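Local coordinates for protein PTS system fructose-like EIIB component 3 (Escherichia coli K12, PDB 4TN5) that probably carries a phosphoryl group on a cysteine, as the IIB component of a fructose-type phosphotransferase system, from the IIA component to sugar entering through IIC, at residues 3-8 against 58-63; 31-36 against 97-102. All blocks are in the same frame, centred on the assembly; numbering follows the deposited sequence.

Contact 1. Residues 3-8 against 58-63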
ATOM      1  N   TYR A   3       3.161  15.637 -11.384  1.00 49.96           N
ATOM      2  CA  TYR A   3       4.456  15.031 -11.672  1.00 50.85           C
ATOM      3  C   TYR A   3       4.547  13.573 -11.224  1.00 52.73           C
ATOM      4  O   TYR A   3       4.357  13.254 -10.051  1.00 48.81           O
ATOM      5  CB  TYR A   3       5.587  15.854 -11.053  1.00 56.23           C
ATOM      6  CG  TYR A   3       6.959  15.286 -11.314  1.00 56.11           C
ATOM      7  CD1 TYR A   3       7.413  15.085 -12.611  1.00 52.13           C
ATOM      8  CD2 TYR A   3       7.805  14.952 -10.266  1.00 66.44           C
ATOM      9  CE1 TYR A   3       8.668  14.564 -12.857  1.00 50.65           C
ATOM     10  CE2 TYR A   3       9.061  14.432 -10.501  1.00 70.46           C
ATOM     11  CZ  TYR A   3       9.488  14.240 -11.797  1.00 57.87           C
ATOM     12  OH  TYR A   3      10.741  13.721 -12.035  1.00 61.34           O
ATOM     13  N   LEU A   4       4.857  12.700 -12.176  1.00 54.24           N
ATOM     14  CA  LEU A   4       4.883  11.262 -11.949  1.00 46.51           C
ATOM     15  C   LEU A   4       6.295  10.708 -12.103  1.00 44.03           C
ATOM     16  O   LEU A   4       7.011  11.074 -13.030  1.00 49.33           O
ATOM     17  CB  LEU A   4       3.952  10.576 -12.955  1.00 43.32           C
ATOM     18  CG  LEU A   4       3.890   9.049 -13.018  1.00 50.22           C
ATOM     19  CD1 LEU A   4       2.856   8.501 -12.051  1.00 55.75           C
ATOM     20  CD2 LEU A   4       3.596   8.589 -14.437  1.00 46.91           C
ATOM     21  N   VAL A   5       6.705   9.836 -11.188  1.00 36.38           N
ATOM     22  CA  VAL A   5       7.935   9.074 -11.380  1.00 34.47           C
ATOM     23  C   VAL A   5       7.570   7.616 -11.624  1.00 35.35           C
ATOM     24  O   VAL A   5       6.568   7.126 -11.104  1.00 36.51           O
ATOM     25  CB  VAL A   5       8.910   9.192 -10.188  1.00 40.72           C
ATOM     26  CG1 VAL A   5       9.406  10.624 -10.047  1.00 40.18           C
ATOM     27  CG2 VAL A   5       8.255   8.712  -8.904  1.00 45.73           C
ATOM     28  N   ALA A   6       8.369   6.924 -12.425  1.00 39.30           N
ATOM     29  CA  ALA A   6       8.018   5.566 -12.813  1.00 29.15           C
ATOM     30  C   ALA A   6       9.216   4.634 -12.903  1.00 28.78           C
ATOM     31  O   ALA A   6      10.333   5.056 -13.200  1.00 32.97           O
ATOM     32  CB  ALA A   6       7.265   5.578 -14.126  1.00 19.47           C
ATOM     33  N   VAL A   7       8.964   3.358 -12.641  1.00 36.04           N
ATOM     34  CA  VAL A   7       9.971   2.325 -12.816  1.00 37.74           C
ATOM     35  C   VAL A   7       9.375   1.149 -13.577  1.00 40.07           C
ATOM     36  O   VAL A   7       8.390   0.550 -13.143  1.00 44.07           O
ATOM     37  CB  VAL A   7      10.526   1.822 -11.471  1.00 42.03           C
ATOM     38  CG1 VAL A   7      11.507   0.686 -11.705  1.00 48.42           C
ATOM     39  CG2 VAL A   7      11.193   2.954 -10.708  1.00 38.19           C
ATOM     40  N   THR A   8       9.966   0.835 -14.723  1.00 30.68           N
ATOM     41  CA  THR A   8       9.559  -0.330 -15.493  1.00 38.48           C
ATOM     42  C   THR A   8      10.634  -1.400 -15.367  1.00 45.40           C
ATOM     43  O   THR A   8      11.822  -1.114 -15.516  1.00 55.71           O
ATOM     44  CB  THR A   8       9.334   0.019 -16.974  1.00 45.01           C
ATOM     45  OG1 THR A   8      10.541   0.548 -17.533  1.00 35.77           O
ATOM     46  CG2 THR A   8       8.229   1.054 -17.110  1.00 40.85           C
ATOM     47  N   ASP A  58       4.138  13.585  -7.192  1.00 48.96           N
ATOM     48  CA  ASP A  58       2.820  13.500  -6.582  1.00 43.89           C
ATOM     49  C   ASP A  58       2.363  12.049  -6.470  1.00 46.09           C
ATOM     50  O   ASP A  58       1.531  11.713  -5.627  1.00 54.83           O
ATOM     51  CB  ASP A  58       1.809  14.322  -7.380  1.00 48.84           C
ATOM     52  CG  ASP A  58       2.173  15.793  -7.439  1.00 64.56           C
ATOM     53  OD1 ASP A  58       1.782  16.540  -6.517  1.00 73.92           O
ATOM     54  OD2 ASP A  58       2.849  16.201  -8.406  1.00 66.16           O
ATOM     55  N   VAL A  59       2.923  11.195  -7.321  1.00 47.67           N
ATOM     56  CA  VAL A  59       2.588   9.776  -7.330  1.00 32.42           C
ATOM     57  C   VAL A  59       3.629   8.997  -8.132  1.00 34.75           C
ATOM     58  O   VAL A  59       4.205   9.517  -9.086  1.00 48.50           O
ATOM     59  CB  VAL A  59       1.168   9.536  -7.905  1.00 35.57           C
ATOM     60  CG1 VAL A  59       1.075  10.041  -9.333  1.00 39.86           C
ATOM     61  CG2 VAL A  59       0.772   8.065  -7.815  1.00 33.23           C
ATOM     62  N   ALA A  60       3.887   7.758  -7.724  1.00 25.09           N
ATOM     63  CA  ALA A  60       4.805   6.893  -8.452  1.00 32.58           C
ATOM     64  C   ALA A  60       4.044   5.784  -9.169  1.00 29.06           C
ATOM     65  O   ALA A  60       2.976   5.366  -8.726  1.00 33.72           O
ATOM     66  CB  ALA A  60       5.840   6.303  -7.507  1.00 26.11           C
ATOM     67  N   LEU A  61       4.584   5.319 -10.289  1.00 37.73           N
ATOM     68  CA  LEU A  61       4.003   4.178 -10.986  1.00 27.69           C
ATOM     69  C   LEU A  61       5.035   3.068 -11.109  1.00 33.50           C
ATOM     70  O   LEU A  61       6.105   3.259 -11.686  1.00 37.60           O
ATOM     71  CB  LEU A  61       3.479   4.580 -12.365  1.00 29.50           C
ATOM     72  CG  LEU A  61       2.804   3.459 -13.159  1.00 39.51           C
ATOM     73  CD1 LEU A  61       1.710   2.800 -12.335  1.00 43.10           C
ATOM     74  CD2 LEU A  61       2.239   3.989 -14.467  1.00 31.60           C
ATOM     75  N   LEU A  62       4.713   1.905 -10.555  1.00 32.57           N
ATOM     76  CA  LEU A  62       5.640   0.784 -10.557  1.00 28.12           C
ATOM     77  C   LEU A  62       5.160  -0.319 -11.487  1.00 43.76           C
ATOM     78  O   LEU A  62       4.311  -1.133 -11.124  1.00 48.36           O
ATOM     79  CB  LEU A  62       5.834   0.253  -9.135  1.00 38.72           C
ATOM     80  CG  LEU A  62       6.226   1.323  -8.115  1.00 45.95           C
ATOM     81  CD1 LEU A  62       6.414   0.717  -6.733  1.00 46.56           C
ATOM     82  CD2 LEU A  62       7.481   2.064  -8.558  1.00 37.79           C
ATOM     83  N   ILE A  63       5.709  -0.330 -12.695  1.00 50.92           N
ATOM     84  CA  ILE A  63       5.355  -1.323 -13.696  1.00 48.55           C
ATOM     85  C   ILE A  63       6.392  -2.436 -13.688  1.00 49.60           C
ATOM     86  O   ILE A  63       7.415  -2.345 -14.363  1.00 55.52           O
ATOM     87  CB  ILE A  63       5.309  -0.695 -15.097  1.00 51.30           C
ATOM     88  CG1 ILE A  63       4.594   0.658 -15.048  1.00 52.89           C
ATOM     89  CG2 ILE A  63       4.640  -1.639 -16.083  1.00 56.67           C
ATOM     90  CD1 ILE A  63       4.611   1.408 -16.359  1.00 49.41           C
TER

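Contact 2. Residues 31-36 against 97-102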
ATOM      1  N   GLU A  31      -1.704  13.762 -21.092  1.00 74.08           N
ATOM      2  CA  GLU A  31      -2.412  14.244 -19.912  1.00 75.27           C
ATOM      3  C   GLU A  31      -1.678  15.425 -19.309  1.00 70.17           C
ATOM      4  O   GLU A  31      -2.114  16.010 -18.315  1.00 65.08           O
ATOM      5  CB  GLU A  31      -2.536  13.135 -18.876  1.00 79.16           C
ATOM      6  CG  GLU A  31      -3.828  13.179 -18.098  1.00 88.17           C
ATOM      7  CD  GLU A  31      -4.277  11.808 -17.669  1.00 92.71           C
ATOM      8  OE1 GLU A  31      -3.411  10.989 -17.299  1.00 97.63           O
ATOM      9  OE2 GLU A  31      -5.495  11.543 -17.722  1.00 91.70           O
ATOM     10  N   LYS A  32      -0.549  15.748 -19.927  1.00 73.39           N
ATOM     11  CA  LYS A  32       0.280  16.870 -19.522  1.00 70.96           C
ATOM     12  C   LYS A  32       0.824  16.706 -18.127  1.00 71.76           C
ATOM     13  O   LYS A  32       0.848  17.639 -17.321  1.00 72.33           O
ATOM     14  CB  LYS A  32      -0.453  18.182 -19.688  1.00 78.19           C
ATOM     15  CG  LYS A  32      -0.237  18.682 -21.069  1.00 89.25           C
ATOM     16  CD  LYS A  32      -1.013  17.957 -22.147  1.00 92.37           C
ATOM     17  CE  LYS A  32      -0.455  18.374 -23.491  1.00 92.82           C
ATOM     18  NZ  LYS A  32      -1.262  17.921 -24.649  1.00 88.02           N
ATOM     19  N   TRP A  33       1.252  15.482 -17.866  1.00 59.69           N
ATOM     20  CA  TRP A  33       1.913  15.139 -16.634  1.00 44.49           C
ATOM     21  C   TRP A  33       3.410  15.152 -16.878  1.00 42.83           C
ATOM     22  O   TRP A  33       3.881  14.623 -17.884  1.00 50.77           O
ATOM     23  CB  TRP A  33       1.482  13.745 -16.200  1.00 47.67           C
ATOM     24  CG  TRP A  33       0.122  13.682 -15.590  1.00 48.70           C
ATOM     25  CD1 TRP A  33      -0.687  14.731 -15.267  1.00 54.07           C
ATOM     26  CD2 TRP A  33      -0.586  12.499 -15.218  1.00 47.23           C
ATOM     27  NE1 TRP A  33      -1.859  14.271 -14.719  1.00 57.88           N
ATOM     28  CE2 TRP A  33      -1.820  12.901 -14.677  1.00 51.82           C
ATOM     29  CE3 TRP A  33      -0.292  11.135 -15.292  1.00 44.82           C
ATOM     30  CZ2 TRP A  33      -2.763  11.988 -14.211  1.00 54.44           C
ATOM     31  CZ3 TRP A  33      -1.227  10.230 -14.831  1.00 48.65           C
ATOM     32  CH2 TRP A  33      -2.447  10.659 -14.297  1.00 53.88           C
ATOM     33  N   GLY A  34       4.157  15.769 -15.972  1.00 44.57           N
ATOM     34  CA  GLY A  34       5.601  15.653 -15.994  1.00 47.28           C
ATOM     35  C   GLY A  34       5.942  14.236 -15.583  1.00 47.28           C
ATOM     36  O   GLY A  34       5.235  13.645 -14.766  1.00 50.14           O
ATOM     37  N   VAL A  35       7.007  13.679 -16.150  1.00 46.28           N
ATOM     38  CA  VAL A  35       7.343  12.289 -15.866  1.00 34.91           C
ATOM     39  C   VAL A  35       8.820  11.942 -16.064  1.00 39.59           C
ATOM     40  O   VAL A  35       9.432  12.300 -17.072  1.00 59.27           O
ATOM     41  CB  VAL A  35       6.448  11.315 -16.675  1.00 67.43           C
ATOM     42  CG1 VAL A  35       6.624  11.534 -18.171  1.00 63.76           C
ATOM     43  CG2 VAL A  35       6.743   9.870 -16.296  1.00 67.65           C
ATOM     44  N   SER A  36       9.383  11.256 -15.074  1.00 36.39           N
ATOM     45  CA  SER A  36      10.719  10.687 -15.177  1.00 33.04           C
ATOM     46  C   SER A  36      10.613   9.180 -14.979  1.00 34.08           C
ATOM     47  O   SER A  36       9.997   8.717 -14.019  1.00 39.41           O
ATOM     48  CB  SER A  36      11.647  11.290 -14.122  1.00 49.97           C
ATOM     49  OG  SER A  36      11.681  12.703 -14.220  1.00 62.91           O
ATOM     50  N   ALA A  97      -6.292   4.622 -12.257  1.00 62.13           N
ATOM     51  CA  ALA A  97      -5.929   4.180 -10.922  1.00 58.17           C
ATOM     52  C   ALA A  97      -4.938   5.183 -10.354  1.00 63.90           C
ATOM     53  O   ALA A  97      -5.057   5.611  -9.209  1.00 73.77           O
ATOM     54  CB  ALA A  97      -5.312   2.794 -10.972  1.00 52.31           C
ATOM     55  N   VAL A  98      -3.971   5.564 -11.185  1.00 59.60           N
ATOM     56  CA  VAL A  98      -2.987   6.582 -10.830  1.00 51.14           C
ATOM     57  C   VAL A  98      -3.658   7.902 -10.455  1.00 45.35           C
ATOM     58  O   VAL A  98      -3.226   8.588  -9.529  1.00 50.23           O
ATOM     59  CB  VAL A  98      -1.975   6.821 -11.981  1.00 40.74           C
ATOM     60  CG1 VAL A  98      -1.149   8.072 -11.731  1.00 41.97           C
ATOM     61  CG2 VAL A  98      -1.065   5.611 -12.150  1.00 33.09           C
ATOM     62  N   ARG A  99      -4.731   8.246 -11.157  1.00 43.02           N
ATOM     63  CA  ARG A  99      -5.371   9.540 -10.949  1.00 50.85           C
ATOM     64  C   ARG A  99      -6.258   9.517  -9.705  1.00 57.22           C
ATOM     65  O   ARG A  99      -6.504  10.552  -9.090  1.00 70.06           O
ATOM     66  CB  ARG A  99      -6.145   9.966 -12.199  1.00 57.48           C
ATOM     67  CG  ARG A  99      -6.196  11.475 -12.408  1.00 66.08           C
ATOM     68  CD  ARG A  99      -6.762  11.837 -13.778  1.00 86.49           C
ATOM     69  NE  ARG A  99      -6.575  13.250 -14.101  1.00103.88           N
ATOM     70  CZ  ARG A  99      -7.318  14.235 -13.605  1.00114.87           C
ATOM     71  NH1 ARG A  99      -8.296  13.961 -12.753  1.00117.05           N
ATOM     72  NH2 ARG A  99      -7.082  15.492 -13.955  1.00117.92           N
ATOM     73  N   LYS A 100      -6.724   8.329  -9.328  1.00 57.18           N
ATOM     74  CA  LYS A 100      -7.393   8.150  -8.040  1.00 57.77           C
ATOM     75  C   LYS A 100      -6.405   8.332  -6.893  1.00 56.01           C
ATOM     76  O   LYS A 100      -6.614   9.161  -6.008  1.00 70.60           O
ATOM     77  CB  LYS A 100      -8.053   6.772  -7.935  1.00 67.32           C
ATOM     78  CG  LYS A 100      -9.176   6.513  -8.930  1.00 82.62           C
ATOM     79  CD  LYS A 100      -9.729   5.103  -8.774  1.00 89.32           C
ATOM     80  CE  LYS A 100     -11.213   5.109  -8.429  1.00 96.45           C
ATOM     81  NZ  LYS A 100     -12.026   4.422  -9.472  1.00 98.23           N
ATOM     82  N   VAL A 101      -5.326   7.553  -6.925  1.00 41.91           N
ATOM     83  CA  VAL A 101      -4.264   7.632  -5.928  1.00 41.80           C
ATOM     84  C   VAL A 101      -3.742   9.064  -5.812  1.00 52.01           C
ATOM     85  O   VAL A 101      -3.391   9.529  -4.728  1.00 60.39           O
ATOM     86  CB  VAL A 101      -3.107   6.671  -6.279  1.00 36.12           C
ATOM     87  CG1 VAL A 101      -1.938   6.858  -5.334  1.00 40.16           C
ATOM     88  CG2 VAL A 101      -3.594   5.230  -6.244  1.00 38.76           C
ATOM     89  N   LEU A 102      -3.717   9.761  -6.942  1.00 50.80           N
ATOM     90  CA  LEU A 102      -3.391  11.179  -6.976  1.00 59.83           C
ATOM     91  C   LEU A 102      -4.482  11.987  -6.275  1.00 67.63           C
ATOM     92  O   LEU A 102      -4.196  12.878  -5.476  1.00 63.66           O
ATOM     93  CB  LEU A 102      -3.250  11.636  -8.429  1.00 65.77           C
ATOM     94  CG  LEU A 102      -2.831  13.074  -8.736  1.00 63.76           C
ATOM     95  CD1 LEU A 102      -1.557  13.431  -8.001  1.00 65.12           C
ATOM     96  CD2 LEU A 102      -2.652  13.247 -10.236  1.00 60.25           C
TER

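Contact 1. Residues 3-8 against 58-63
Strands 3-8 and 59-63 run side by side in the same direction, their axes 19° apart and approaching to 4.6 Å, and the pairing is that of a parallel sheet: the odd residues of 3-8 turn both N-H and C=O to the partner strand. Val7 N is bonded to Leu61 O at 3.0 Å, and Leu61 N in turn reaches Val5 O at 2.8 Å. At the start of the pair a side chain replaces the backbone acceptor. Asp58 N donates to Tyr3 O, while Asp58 OD2 takes the N-H of Tyr3 at 3.0 Å, on its anti side and 22° out of the carboxylate plane. The carboxyl carbon of Asp58 lies anti to its own carbonyl carbon (chi1 -61°), which swings OD2 back to Tyr3. An alanine at Asp58 would remove this acceptor and probably leave the Tyr3 N-H without its mate at the start of the pairing. On the face carrying Leu4, Ala6 and Thr8, Leu4 sends CD1 across the strand boundary to Val59 CG1 (3.6 Å) and on to Leu61 CB (4.0 Å). Farther along, Thr8 and Ile63 point the same way, with Thr8 CG2 against Ile63 CD1 at 3.7 Å. The other face has Val5 CG2 over Ala60 CB, also 3.7 Å apart. These are the two central strands of the IIB sheet, and Thr8 lies close to Cys10, the cysteine that probably carries the phosphoryl group during transfer and is unmodified here. Helix 18-30 covers Leu4, Ala6 and Thr8, helix 92-103 packs on Val59 and Leu61, and strands 34-41 and 79-82 continue the sheet on either side.

Contact 2. Residues 31-36 against 97-102
The indole of Trp33 reaches out to helix 97-102 with the far end of its six-membered ring, and three helix side chains gather round that end although the closest pair of CA atoms, Glu31 CA and Arg99 CA, is 10.5 Å apart. Arg99 comes to the ring edge: its CG lies near the indole plane, 3.9 Å from Trp33 CZ2. Its chain stays extended from CG to NE, carrying the guanidinium past the rim with its plane only 16° from that of the indole. It is the aliphatic CG, not the charged group, that meets the ring at its edge. Val98 CG1 meets Trp33 CZ3 at 3.8 Å and CH2 at 3.9 Å; lying anti to the backbone N of Val98 (chi1 168°), this methyl is the branch that touches the ring. Leu102, one helical turn beyond Val98, adds CD2 at 4.2 Å from Trp33 CZ2.

Glu31 brings its carboxylate to the same place. Its OE1 sits 3.1 Å above one face of the indole, offset toward the rim, whereas Glu31 OE2 stays 4.1 Å from Arg99 NE, too far for a salt bridge. With the two flat charged groups turned 47° apart, any attraction is probably a general electrostatic one.

Lys32, with positive phi, ends helix 18-30 in a Schellman motif, Trp33 N bonding to Cys28 O, so the indole projects from the turn leading into strand 34-41. From there it spans to helix 92-103 near the surface; on the inner side of that helix the buried Val98 also packs on Val59, Leu61 and Val80 of the sheet, and Ala2 touches Trp33.

In the fold
From the N terminus, strand 3-9 is laid down first, and contact 1 closes when the chain returns as strand 59-64 after helix 18-30, strands 34-41 and 44-46, and helix 51-56. Contact 2 starts within that loop, at 31-36, and closes only at helix 92-103, beyond strand 79-82; the two closures therefore cross. Their centres are 8 Å apart, and strands 3-9 and 34-41 are sheet neighbours, joined directly where Leu4 N meets Gly34 O at 2.8 Å and Tyr3 OH meets Ser36 OG at 2.6 Å. Contact 1 thus ties the middle of the sheet together, while contact 2 links the end of helix 18-30 to helix 92-103.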